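Local coordinates for protein SusD homolog (Bacteroides thetaiotaomicron VPI-5482, PDB 3IHV) that probably binds sugars at the outer membrane as a member of the SusD family, whose members serve in glycan capture and uptake, at residues I261-Y266 and V390-L395. Sequence-based numbering, arbitrary orientation. Where two conformers were deposited one is given.
Sequences IEISFY and VNWYFL. With NA (sodium ion), chain F; EDO (1,2-ethanediol), chain M; EDO (1,2-ethanediol), chain N.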
ATOM      1  N   ILE A 261      -5.966   4.603   6.547  1.00  6.49           N
ATOM      2  CA  ILE A 261      -6.087   3.163   6.479  1.00  6.03           C
ATOM      3  C   ILE A 261      -4.723   2.591   6.855  1.00  5.84           C
ATOM      4  O   ILE A 261      -3.768   2.723   6.113  1.00  6.23           O
ATOM      5  CB  ILE A 261      -6.536   2.648   5.088  1.00  7.25           C
ATOM      6  CG1 ILE A 261      -7.860   3.312   4.696  1.00  7.90           C
ATOM      7  CG2 ILE A 261      -6.648   1.085   5.131  1.00  5.18           C
ATOM      8  CD1 ILE A 261      -8.340   2.984   3.248  1.00  5.81           C
ATOM      9  N   GLU A 262      -4.644   1.992   8.037  1.00  6.81           N
ATOM     10  CA  GLU A 262      -3.409   1.452   8.515  1.00  6.49           C
ATOM     11  C   GLU A 262      -3.747   0.087   9.099  1.00  6.13           C
ATOM     12  O   GLU A 262      -4.722  -0.041   9.846  1.00  5.94           O
ATOM     13  CB  GLU A 262      -2.795   2.422   9.551  1.00  7.38           C
ATOM     14  CG  GLU A 262      -1.442   1.977  10.125  1.00  8.86           C
ATOM     15  CD  GLU A 262      -0.874   2.944  11.138  1.00  9.74           C
ATOM     16  OE1 GLU A 262      -1.570   3.933  11.508  1.00  7.73           O
ATOM     17  OE2 GLU A 262       0.293   2.734  11.515  1.00  9.50           O
ATOM     18  N   ILE A 263      -2.952  -0.922   8.730  1.00  5.29           N
ATOM     19  CA  ILE A 263      -3.141  -2.283   9.195  0.50  6.18           C
ATOM     20  C   ILE A 263      -2.319  -2.473  10.451  1.00  6.38           C
ATOM     21  O   ILE A 263      -1.102  -2.255  10.445  1.00  6.49           O
ATOM     22  CB  ILE A 263      -2.653  -3.319   8.154  0.50  6.00           C
ATOM     23  CG1 ILE A 263      -3.146  -2.960   6.760  0.50  6.28           C
ATOM     24  CG2 ILE A 263      -3.063  -4.752   8.571  0.50  5.18           C
ATOM     25  CD1 ILE A 263      -4.633  -2.648   6.689  0.50  4.00           C
ATOM     26  N   SER A 264      -2.961  -2.859  11.533  1.00  7.69           N
ATOM     27  CA  SER A 264      -2.267  -3.098  12.788  1.00  8.22           C
ATOM     28  C   SER A 264      -1.849  -4.552  12.931  1.00  8.83           C
ATOM     29  O   SER A 264      -2.668  -5.475  12.814  1.00  9.33           O
ATOM     30  CB  SER A 264      -3.134  -2.708  13.989  1.00  8.21           C
ATOM     31  OG  SER A 264      -2.535  -3.121  15.202  1.00  9.37           O
ATOM     32  N   PHE A 265      -0.564  -4.740  13.183  1.00  8.74           N
ATOM     33  CA  PHE A 265      -0.024  -6.050  13.508  1.00  8.49           C
ATOM     34  C   PHE A 265       0.446  -6.018  14.950  1.00 10.67           C
ATOM     35  O   PHE A 265       1.157  -5.102  15.350  1.00 11.42           O
ATOM     36  CB  PHE A 265       1.160  -6.384  12.619  1.00  7.83           C
ATOM     37  CG  PHE A 265       0.797  -6.554  11.183  1.00  9.18           C
ATOM     38  CD1 PHE A 265       0.306  -7.747  10.720  1.00  8.22           C
ATOM     39  CD2 PHE A 265       0.951  -5.518  10.296  1.00  6.71           C
ATOM     40  CE1 PHE A 265      -0.037  -7.912   9.391  1.00  8.08           C
ATOM     41  CE2 PHE A 265       0.603  -5.650   8.963  1.00  9.39           C
ATOM     42  CZ  PHE A 265       0.106  -6.872   8.492  1.00  9.00           C
ATOM     43  N   TYR A 266       0.009  -6.979  15.746  1.00 11.99           N
ATOM     44  CA  TYR A 266       0.495  -7.069  17.084  1.00 12.11           C
ATOM     45  C   TYR A 266       0.210  -8.409  17.703  1.00 12.72           C
ATOM     46  O   TYR A 266      -0.939  -8.861  17.729  1.00 12.74           O
ATOM     47  CB  TYR A 266      -0.042  -5.967  18.052  1.00 13.29           C
ATOM     48  CG  TYR A 266       0.487  -6.231  19.441  1.00 13.75           C
ATOM     49  CD1 TYR A 266       1.810  -5.955  19.762  1.00 15.53           C
ATOM     50  CD2 TYR A 266      -0.307  -6.842  20.412  1.00 15.83           C
ATOM     51  CE1 TYR A 266       2.323  -6.261  21.009  1.00 16.15           C
ATOM     52  CE2 TYR A 266       0.208  -7.147  21.658  1.00 15.32           C
ATOM     53  CZ  TYR A 266       1.516  -6.848  21.949  1.00 17.20           C
ATOM     54  OH  TYR A 266       2.028  -7.165  23.200  1.00 19.84           O
ATOM     55  N   VAL A 390       5.331  -4.382  13.470  1.00  7.11           N
ATOM     56  CA  VAL A 390       5.314  -3.132  12.726  1.00  6.65           C
ATOM     57  C   VAL A 390       4.051  -3.026  11.852  1.00  6.94           C
ATOM     58  O   VAL A 390       3.658  -3.981  11.177  1.00  6.57           O
ATOM     59  CB  VAL A 390       6.584  -2.942  11.855  1.00  7.33           C
ATOM     60  CG1 VAL A 390       6.509  -1.652  11.010  1.00  7.44           C
ATOM     61  CG2 VAL A 390       7.849  -2.960  12.744  1.00  5.53           C
ATOM     62  N   ASN A 391       3.417  -1.858  11.865  1.00  6.36           N
ATOM     63  CA  ASN A 391       2.177  -1.662  11.119  1.00  7.08           C
ATOM     64  C   ASN A 391       2.382  -1.268   9.666  1.00  7.51           C
ATOM     65  O   ASN A 391       3.515  -1.057   9.248  1.00  7.65           O
ATOM     66  CB  ASN A 391       1.283  -0.664  11.849  1.00  7.15           C
ATOM     67  CG  ASN A 391       0.858  -1.162  13.191  1.00  8.14           C
ATOM     68  OD1 ASN A 391       0.983  -2.354  13.503  1.00  9.33           O
ATOM     69  ND2 ASN A 391       0.369  -0.241  14.049  1.00  7.39           N
ATOM     70  N   TRP A 392       1.283  -1.220   8.921  1.00  7.28           N
ATOM     71  CA  TRP A 392       1.320  -0.920   7.481  1.00  6.63           C
ATOM     72  C   TRP A 392       0.368   0.184   7.042  1.00  7.29           C
ATOM     73  O   TRP A 392      -0.862   0.030   7.102  1.00  8.51           O
ATOM     74  CB  TRP A 392       1.046  -2.178   6.631  1.00  7.09           C
ATOM     75  CG  TRP A 392       1.267  -1.886   5.189  1.00  6.59           C
ATOM     76  CD1 TRP A 392       0.330  -1.800   4.204  1.00  8.00           C
ATOM     77  CD2 TRP A 392       2.524  -1.649   4.568  1.00  6.63           C
ATOM     78  NE1 TRP A 392       0.925  -1.475   3.009  1.00  8.60           N
ATOM     79  CE2 TRP A 392       2.273  -1.372   3.193  1.00  5.74           C
ATOM     80  CE3 TRP A 392       3.829  -1.553   5.053  1.00  7.20           C
ATOM     81  CZ2 TRP A 392       3.287  -1.081   2.292  1.00  7.85           C
ATOM     82  CZ3 TRP A 392       4.845  -1.280   4.164  1.00  9.50           C
ATOM     83  CH2 TRP A 392       4.572  -1.043   2.790  1.00  6.96           C
ATOM     84  N   TYR A 393       0.926   1.294   6.589  1.00  6.67           N
ATOM     85  CA  TYR A 393       0.103   2.365   6.050  1.00  6.53           C
ATOM     86  C   TYR A 393      -0.360   2.018   4.627  1.00  7.21           C
ATOM     87  O   TYR A 393       0.451   1.963   3.681  1.00  7.85           O
ATOM     88  CB  TYR A 393       0.828   3.697   5.928  1.00  7.33           C
ATOM     89  CG  TYR A 393       1.186   4.396   7.225  1.00  7.04           C
ATOM     90  CD1 TYR A 393       0.186   4.876   8.086  1.00  8.26           C
ATOM     91  CD2 TYR A 393       2.507   4.637   7.543  1.00  7.90           C
ATOM     92  CE1 TYR A 393       0.503   5.554   9.245  1.00  7.96           C
ATOM     93  CE2 TYR A 393       2.856   5.317   8.719  1.00  6.90           C
ATOM     94  CZ  TYR A 393       1.843   5.780   9.554  1.00  7.33           C
ATOM     95  OH  TYR A 393       2.183   6.451  10.697  1.00  9.00           O
ATOM     96  N   PHE A 394      -1.654   1.774   4.465  1.00  6.77           N
ATOM     97  CA  PHE A 394      -2.216   1.603   3.136  1.00  6.97           C
ATOM     98  C   PHE A 394      -2.615   2.967   2.520  1.00  8.12           C
ATOM     99  O   PHE A 394      -2.530   3.176   1.284  1.00  8.50           O
ATOM    100  CB  PHE A 394      -3.415   0.640   3.198  1.00  6.83           C
ATOM    101  CG  PHE A 394      -4.096   0.410   1.860  1.00  7.33           C
ATOM    102  CD1 PHE A 394      -3.484  -0.347   0.875  1.00 10.64           C
ATOM    103  CD2 PHE A 394      -5.379   0.874   1.642  1.00 12.25           C
ATOM    104  CE1 PHE A 394      -4.118  -0.576  -0.347  1.00 10.01           C
ATOM    105  CE2 PHE A 394      -6.030   0.652   0.435  1.00 10.42           C
ATOM    106  CZ  PHE A 394      -5.403  -0.088  -0.563  1.00 10.03           C
ATOM    107  N   LEU A 395      -3.124   3.887   3.353  1.00  8.38           N
ATOM    108  CA  LEU A 395      -3.552   5.202   2.887  1.00  8.20           C
ATOM    109  C   LEU A 395      -3.339   6.273   3.958  1.00  7.76           C
ATOM    110  O   LEU A 395      -3.871   6.160   5.093  1.00  7.43           O
ATOM    111  CB  LEU A 395      -5.050   5.207   2.505  1.00  8.73           C
ATOM    112  CG  LEU A 395      -5.523   6.483   1.774  1.00  8.75           C
ATOM    113  CD1 LEU A 395      -4.784   6.639   0.449  1.00  9.08           C
ATOM    114  CD2 LEU A 395      -7.054   6.471   1.597  1.00  8.92           C
TER
HETATM  115 NA    NA F   7       1.760  -2.986  15.759  1.00 16.92          NA
HETATM  116  C1  EDO M  22      -5.756  -4.795  11.370  1.00 18.98           C
HETATM  117  O1  EDO M  22      -5.645  -3.400  11.599  1.00 16.84           O
HETATM  118  C2  EDO M  22      -6.890  -5.111  10.414  1.00 21.32           C
HETATM  119  O2  EDO M  22      -6.949  -4.296   9.236  1.00 19.03           O
HETATM  120  C1  EDO N  23      -8.567  -0.769   7.913  1.00 25.15           C
HETATM  121  O1  EDO N  23      -8.928   0.295   8.818  1.00 23.43           O
HETATM  122  C2  EDO N  23      -7.129  -1.245   8.180  1.00 23.06           C
HETATM  123  O2  EDO N  23      -6.859  -1.590   9.547  1.00 21.76           O
HETATM  124  O   HOH W   1       0.417   2.737  14.118  1.00  7.82           O
HETATM  125  O   HOH W   2      -0.325  -1.959  16.322  1.00  7.74           O
HETATM  126  O   HOH W   3       3.665  -0.934  15.442  1.00 14.52           O
HETATM  127  O   HOH W   4       2.568  -2.874  17.938  1.00  7.84           O
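Asn391 OD1 has two partners: it ligates a sodium ion at 2.5 Å and accepts the backbone N-H of Phe265, OD1 to N 2.9 Å, the donor standing 44° out of the amide plane rather than on a lone pair. With chi1 at -63°, the Asn391 amide sits beside its own backbone N and reaches the metal, which Phe265 O also binds, at 2.2 Å; the backbone O of Asn389 and three waters complete the site. One of these waters also links Asn391 ND2 to Ser264 OG, so both ends of the amide are fixed. Beyond the site the chains pair as a two-stranded antiparallel sheet, Ile263 and Trp392 forming a hydrogen-bonded pair, Ile263 N to Trp392 O 2.8 Å. A classic beta bulge follows: Ile261 O accepts from Phe394 N at 2.8 Å and Leu395 N at 3.1 Å, the latter on a lone pair. There Ile261 CG2 packs 3.7 Å from Phe394 CD2, against helices 107-135 and 195-210. On the other face, Glu262 extends alongside Tyr393, carboxylate and ring 32° apart, OE1 3.5 Å from CE1. Ser259 holds OE1, while OE2 takes Thr249 and a water that Asn391 ND2 donates to. Replacing Glu262 by alanine removes the chain packed alongside Tyr393 CD1 and CE1 and is likely to leave Ser259, Thr249 and that water without their carboxylate partner.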